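Local coordinates for phosphate-specific transport system accessory protein PhoU homolog (Pseudomonas aeruginosa, PDB 4Q25) that probably takes part in regulating phosphate uptake, acting as a homodimeric helix-bundle accessory protein of the Pst transport system, at residues S49-A52 / Q53-R56; E57-D60 / Q61-Q64; A107-V110 / A111-A114. One frame throughout, in Å; residues are numbered along the deposited sequence.

Interaction 1 (S49-A52 / Q53-R56)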
loop_
_atom_site.group_PDB
_atom_site.type_symbol
_atom_site.label_atom_id
_atom_site.label_comp_id
_atom_site.label_asym_id
_atom_site.label_seq_id
_atom_site.Cartn_x
_atom_site.Cartn_y
_atom_site.Cartn_z
ATOM N N SER A 49 -17.522 15.872 9.887
ATOM C CA SER A 49 -16.784 15.068 10.833
ATOM C C SER A 49 -17.461 13.796 11.201
ATOM O O SER A 49 -16.800 12.791 11.387
ATOM C CB SER A 49 -16.553 15.860 12.121
ATOM O OG SER A 49 -15.434 16.661 11.860
ATOM N N GLY A 50 -18.768 13.864 11.375
ATOM C CA GLY A 50 -19.549 12.690 11.700
ATOM C C GLY A 50 -19.438 11.651 10.601
ATOM O O GLY A 50 -19.197 10.483 10.864
ATOM N N LEU A 51 -19.583 12.084 9.356
ATOM C CA LEU A 51 -19.503 11.146 8.236
ATOM C C LEU A 51 -18.089 10.591 8.161
ATOM O O LEU A 51 -17.891 9.411 7.892
ATOM C CB LEU A 51 -19.880 11.817 6.911
ATOM C CG LEU A 51 -19.934 10.935 5.647
ATOM C CD1 LEU A 51 -20.893 9.770 5.825
ATOM C CD2 LEU A 51 -20.374 11.736 4.429
ATOM N N ALA A 52 -17.094 11.440 8.402
ATOM C CA ALA A 52 -15.711 10.994 8.343
ATOM C C ALA A 52 -15.427 9.926 9.394
ATOM O O ALA A 52 -14.858 8.871 9.087
ATOM C CB ALA A 52 -14.780 12.155 8.495
ATOM N N GLN A 53 -15.858 10.159 10.627
ATOM C CA GLN A 53 -15.709 9.120 11.655
ATOM C C GLN A 53 -16.438 7.801 11.305
ATOM O O GLN A 53 -15.945 6.702 11.574
ATOM C CB GLN A 53 -16.207 9.603 13.007
ATOM C CG GLN A 53 -15.921 8.610 14.121
ATOM C CD GLN A 53 -14.445 8.312 14.272
ATOM O OE1 GLN A 53 -13.586 9.063 13.798
ATOM N NE2 GLN A 53 -14.138 7.218 14.935
ATOM N N GLN A 54 -17.604 7.913 10.698
ATOM C CA GLN A 54 -18.355 6.715 10.303
ATOM C C GLN A 54 -17.550 5.838 9.350
ATOM O O GLN A 54 -17.604 4.614 9.444
ATOM C CB GLN A 54 -19.668 7.123 9.672
ATOM C CG GLN A 54 -20.564 5.987 9.217
ATOM C CD GLN A 54 -21.905 6.517 8.721
ATOM O OE1 GLN A 54 -22.483 7.408 9.351
ATOM N NE2 GLN A 54 -22.390 6.001 7.582
ATOM N N VAL A 55 -16.760 6.479 8.481
ATOM C CA VAL A 55 -15.915 5.786 7.537
ATOM C C VAL A 55 -14.787 5.021 8.229
ATOM O O VAL A 55 -14.408 3.944 7.794
ATOM C CB VAL A 55 -15.318 6.760 6.509
ATOM C CG1 VAL A 55 -14.138 6.148 5.799
ATOM C CG2 VAL A 55 -16.398 7.221 5.562
ATOM N N ARG A 56 -14.166 5.597 9.225
ATOM C CA ARG A 56 -13.124 4.898 9.926
ATOM C C ARG A 56 -13.647 3.683 10.658
ATOM O O ARG A 56 -13.030 2.676 10.690
ATOM C CB ARG A 56 -12.376 5.829 10.857
ATOM C CG ARG A 56 -12.507 7.268 10.460
ATOM C CD ARG A 56 -11.210 8.015 10.456
ATOM N NE ARG A 56 -10.246 7.428 11.360
ATOM C CZ ARG A 56 -9.952 7.895 12.559
ATOM N NH1 ARG A 56 -10.559 8.968 13.018
ATOM N NH2 ARG A 56 -9.043 7.281 13.296
#
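The two turns of the short helix 49-56 are joined where Ser49 and Gly50 hand their carbonyls to Gln53 and Gln54. Gln53 N donates to Ser49 O at 2.9 Å, and this bond is nearly straight, with an N-H...O angle of 170°. Gln54 N repeats the step to Gly50 O. Further along, the ladder becomes less regular. Val55 N bonds to Leu51 O at 3.2 Å and also makes a weak bond to Ala52 O. That same oxygen takes a second weak bond from Arg56 N at 3.3 Å. Ala52 O thus takes two weak bonds near the end of the helix, from Val55 N and Arg56 N.

The side chains of the second turn lie back against these carbonyls. Val55 turns CG2 to the backbone N side, which sets this methyl 3.5 Å from Leu51 O. Gln54 rests its CB 3.4 Å from the same Leu51 O. From there its chain runs outward. Its NE2 ends alongside Leu51 CD1, a loose contact at 4.4 Å. Arg56 CG lies 3.2 Å from Ala52 O, but its torsions are unusual and any strain here is doubtful. Gln53 NE2 makes a weak hydrogen bond to OE2 of Glu57, the next residue after Arg56.

At the start of the helix, Leu51 N is bonded to Asp48 OD1. Ala52 is wedged between helix 15-45, at Ala43, and helix 84-120, at Ala111 and Ile115. Leu51 and Val55 lean on Asp39 of helix 15-45, while Arg56 lies on Arg112 of helix 84-120.

Interaction 2 (E57-D60 / Q61-Q64)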
loop_
_atom_site.group_PDB
_atom_site.type_symbol
_atom_site.label_atom_id
_atom_site.label_comp_id
_atom_site.label_asym_id
_atom_site.label_seq_id
_atom_site.Cartn_x
_atom_site.Cartn_y
_atom_site.Cartn_z
ATOM N N GLU A 57 -14.800 3.800 11.252
ATOM C CA GLU A 57 -15.409 2.713 11.994
ATOM C C GLU A 57 -15.870 1.521 11.135
ATOM O O GLU A 57 -16.241 0.485 11.666
ATOM C CB GLU A 57 -16.593 3.247 12.808
ATOM C CG GLU A 57 -16.137 4.146 13.946
ATOM C CD GLU A 57 -17.269 4.893 14.584
ATOM O OE1 GLU A 57 -18.419 4.756 14.097
ATOM O OE2 GLU A 57 -16.988 5.623 15.565
ATOM N N ILE A 58 -15.883 1.674 9.821
ATOM C CA ILE A 58 -16.251 0.583 8.933
ATOM C C ILE A 58 -14.981 -0.228 8.653
ATOM O O ILE A 58 -15.033 -1.416 8.311
ATOM C CB ILE A 58 -16.873 1.136 7.628
ATOM C CG1 ILE A 58 -18.279 1.688 7.895
ATOM C CG2 ILE A 58 -16.955 0.068 6.545
ATOM C CD1 ILE A 58 -18.715 2.776 6.925
ATOM N N ASP A 59 -13.833 0.418 8.830
ATOM C CA ASP A 59 -12.591 -0.134 8.334
ATOM C C ASP A 59 -12.264 -1.452 9.033
ATOM O O ASP A 59 -11.636 -2.331 8.453
ATOM C CB ASP A 59 -11.439 0.900 8.390
ATOM C CG ASP A 59 -10.418 0.700 7.250
ATOM O OD1 ASP A 59 -10.819 0.284 6.099
ATOM O OD2 ASP A 59 -9.207 0.924 7.513
ATOM N N ASP A 60 -12.760 -1.624 10.250
ATOM C CA ASP A 60 -12.593 -2.881 10.953
ATOM C C ASP A 60 -13.361 -4.017 10.303
ATOM O O ASP A 60 -12.844 -5.111 10.145
ATOM C CB ASP A 60 -13.015 -2.724 12.403
ATOM C CG ASP A 60 -12.178 -1.689 13.131
ATOM O OD1 ASP A 60 -11.141 -2.071 13.735
ATOM O OD2 ASP A 60 -12.543 -0.486 13.055
ATOM N N GLN A 61 -14.607 -3.761 9.946
ATOM C CA GLN A 61 -15.447 -4.752 9.280
ATOM C C GLN A 61 -14.821 -5.199 7.967
ATOM O O GLN A 61 -14.883 -6.360 7.595
ATOM C CB GLN A 61 -16.812 -4.137 8.997
ATOM C CG GLN A 61 -17.806 -5.095 8.382
ATOM C CD GLN A 61 -19.143 -4.460 8.108
ATOM O OE1 GLN A 61 -19.422 -3.329 8.522
ATOM N NE2 GLN A 61 -19.983 -5.182 7.398
ATOM N N ILE A 62 -14.218 -4.246 7.268
ATOM C CA ILE A 62 -13.538 -4.502 6.010
ATOM C C ILE A 62 -12.321 -5.408 6.193
ATOM O O ILE A 62 -12.127 -6.331 5.410
ATOM C CB ILE A 62 -13.186 -3.176 5.323
ATOM C CG1 ILE A 62 -14.504 -2.460 5.028
ATOM C CG2 ILE A 62 -12.356 -3.378 4.052
ATOM C CD1 ILE A 62 -14.399 -1.307 4.078
ATOM N N ASN A 63 -11.532 -5.162 7.228
ATOM C CA ASN A 63 -10.402 -6.012 7.544
ATOM C C ASN A 63 -10.858 -7.434 7.907
ATOM O O ASN A 63 -10.214 -8.413 7.539
ATOM C CB ASN A 63 -9.568 -5.414 8.696
ATOM C CG ASN A 63 -8.769 -4.193 8.272
ATOM O OD1 ASN A 63 -8.988 -3.095 8.771
ATOM N ND2 ASN A 63 -7.849 -4.378 7.340
ATOM N N GLN A 64 -11.967 -7.536 8.628
ATOM C CA GLN A 64 -12.491 -8.833 9.012
ATOM C C GLN A 64 -13.138 -9.534 7.805
ATOM O O GLN A 64 -13.096 -10.761 7.710
ATOM C CB GLN A 64 -13.469 -8.697 10.201
ATOM C CG GLN A 64 -13.844 -10.003 10.900
ATOM C CD GLN A 64 -12.639 -10.849 11.308
ATOM O OE1 GLN A 64 -11.755 -10.390 12.035
ATOM N NE2 GLN A 64 -12.598 -12.093 10.830
#
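Ile58 and Ile62 form the tight, apolar side of this contact near the start of helix 59-78. Their side chains cross obliquely. Ile58 points CG2 away from its own backbone N and brings this branch to both CG1 and CD1 of Ile62, with CG2 to CD1 at 3.8 Å. CG1 of Ile62 also sits 3.5 Å from Ile58 O. The backbone reinforces the pair, because Ile62 N donates to that same oxygen at 3.1 Å. Ile62 is buried.

Asp59 and Asn63 make a polar flank. Asn63 N bonds to Asp59 O at 3.1 Å. Asn63 folds its amide back beside the backbone N (chi1 -72°), which carries OD1 to 2.8 Å from Asp59 O. Both atoms are acceptors, so this approach is probably unfavourable. The amide is held from its other end, where ND2 donates to Glu101 OE2 of helix 84-120.

The solvent side is looser. Asp60, Gln61 and Gln64 are exposed, and they touch the adjoining turn mainly through the backbone and CB. Gln64 N bonds to Asp60 O at 3.0 Å. Gln61 lays CB 3.3 Å from Ile58 O, and its chain then runs outward. The amide of Gln64 is turned onward along the helix, with OE1 bonded to Arg67 and NE2 to Asn68.

Ile58 and Ile62 face helix 15-45, both touching Gln36, and Ile62 also reaches Val33. Asp59 touches Gln36 too, and also reaches Asp105 and Ser108 of helix 84-120. The turn therefore lies over two long helices.

Interaction 3 (A107-V110 / A111-A114)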
loop_
_atom_site.group_PDB
_atom_site.type_symbol
_atom_site.label_atom_id
_atom_site.label_comp_id
_atom_site.label_asym_id
_atom_site.label_seq_id
_atom_site.Cartn_x
_atom_site.Cartn_y
_atom_site.Cartn_z
ATOM N N ALA A 107 -9.262 5.267 1.982
ATOM C CA ALA A 107 -10.492 5.986 2.197
ATOM C C ALA A 107 -10.482 6.554 3.591
ATOM O O ALA A 107 -10.924 7.679 3.827
ATOM C CB ALA A 107 -11.695 5.081 2.038
ATOM N N SER A 108 -9.997 5.744 4.513
ATOM C CA SER A 108 -10.031 6.062 5.913
ATOM C C SER A 108 -9.013 7.175 6.232
ATOM O O SER A 108 -9.297 8.041 7.073
ATOM C CB SER A 108 -9.871 4.795 6.772
ATOM O OG SER A 108 -9.717 5.128 8.108
ATOM N N LYS A 109 -7.881 7.183 5.540
ATOM C CA LYS A 109 -6.970 8.333 5.596
ATOM C C LYS A 109 -7.587 9.639 5.058
ATOM O O LYS A 109 -7.343 10.708 5.623
ATOM C CB LYS A 109 -5.669 8.074 4.864
ATOM C CG LYS A 109 -4.852 6.924 5.434
ATOM C CD LYS A 109 -3.556 6.772 4.644
ATOM C CE LYS A 109 -2.991 5.363 4.728
ATOM N NZ LYS A 109 -2.928 4.908 6.131
ATOM N N VAL A 110 -8.372 9.542 3.977
ATOM C CA VAL A 110 -9.088 10.705 3.417
ATOM C C VAL A 110 -10.024 11.244 4.486
ATOM O O VAL A 110 -10.031 12.434 4.747
ATOM C CB VAL A 110 -9.858 10.362 2.118
ATOM C CG1 VAL A 110 -10.739 11.513 1.638
ATOM C CG2 VAL A 110 -8.858 10.024 1.037
ATOM N N ALA A 111 -10.735 10.354 5.160
ATOM C CA ALA A 111 -11.619 10.757 6.229
ATOM C C ALA A 111 -10.871 11.431 7.364
ATOM O O ALA A 111 -11.402 12.365 7.972
ATOM C CB ALA A 111 -12.436 9.598 6.735
ATOM N N ARG A 112 -9.658 10.987 7.671
ATOM C CA ARG A 112 -8.843 11.733 8.646
ATOM C C ARG A 112 -8.500 13.139 8.174
ATOM O O ARG A 112 -8.545 14.063 8.966
ATOM C CB ARG A 112 -7.567 11.004 9.032
ATOM C CG ARG A 112 -7.849 9.795 9.935
ATOM C CD ARG A 112 -6.663 9.445 10.817
ATOM N NE ARG A 112 -5.541 8.819 10.096
ATOM C CZ ARG A 112 -4.384 9.417 9.766
ATOM N NH1 ARG A 112 -4.151 10.696 10.045
ATOM N NH2 ARG A 112 -3.446 8.718 9.132
ATOM N N ARG A 113 -8.161 13.295 6.896
ATOM C CA ARG A 113 -7.887 14.618 6.354
ATOM C C ARG A 113 -9.127 15.457 6.459
ATOM O O ARG A 113 -9.033 16.599 6.739
ATOM C CB ARG A 113 -7.476 14.567 4.873
ATOM C CG ARG A 113 -6.260 13.743 4.559
ATOM C CD ARG A 113 -5.188 14.002 5.573
ATOM N NE ARG A 113 -4.283 12.876 5.607
ATOM C CZ ARG A 113 -3.558 12.535 6.666
ATOM N NH1 ARG A 113 -2.749 11.486 6.581
ATOM N NH2 ARG A 113 -3.634 13.252 7.799
ATOM N N ALA A 114 -10.289 14.872 6.228
ATOM C CA ALA A 114 -11.552 15.589 6.324
ATOM C C ALA A 114 -11.746 16.220 7.707
ATOM O O ALA A 114 -12.203 17.345 7.833
ATOM C CB ALA A 114 -12.710 14.638 6.002
#
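Ala107 to Ala111 and Val110 to Ala114 are two of four regular backbone bonds in the C-terminal half of helix 84-120. Ala111 N donates to Ala107 O at 3.0 Å, and Ala114 N to Val110 O at 2.9 Å. Arg112 N and Arg113 N take Ser108 O and Lys109 O in the same way.

Several side chains lie against carbonyls of the previous turn. Arg113 is swung back beside its own backbone N (chi1 -59°), which lays CG 3.4 Å from Lys109 O. Its bend at chi2 keeps CD and NE near that oxygen too. CB of Arg112 sits against Lys109 O at 3.4 Å, and CB of Ala111 against Ser108 O at 3.5 Å.

The charged ends form a third group. Lys109 CG lies obliquely to the Arg112 guanidinium, 4.3 Å from NH2. Lys109 NZ stands 4.9 Å from that same Arg112 NH2. Their like charges are probably eased by Asp105, which makes a salt bridge to NZ. Lys109 also touches Ser200 of helix 188-220.

The small and apolar residues turn to other helices. Ala111 packs on Val55 of helix 49-56, and Ala114 on Ala43 and Leu44 of helix 15-45. Val110 meets Ser200 and, on helix 15-45, Ala40. Small side chains at such positions let helices lie close together, as in the all-helical bundle of the PhoU family.

How the interactions relate
All three contacts join successive turns of the chain within one PhoU domain, but their settings differ. Interaction 3 is the buried one, in the later half of a long helix, with regular bonds and basic side chains along one flank. Interaction 1 is partly buried and its bonds weaken toward the helix end. Interaction 2 lies at the surface, where an isoleucine pair faces helix 15-45 and acidic and amide groups take the other sides. Interactions 1 and 2 follow directly in the chain. Both rest on helix 15-45 and on the helix of interaction 3. Interaction 1 packs directly on interaction 3, whereas interaction 2 only grazes it through Asp59.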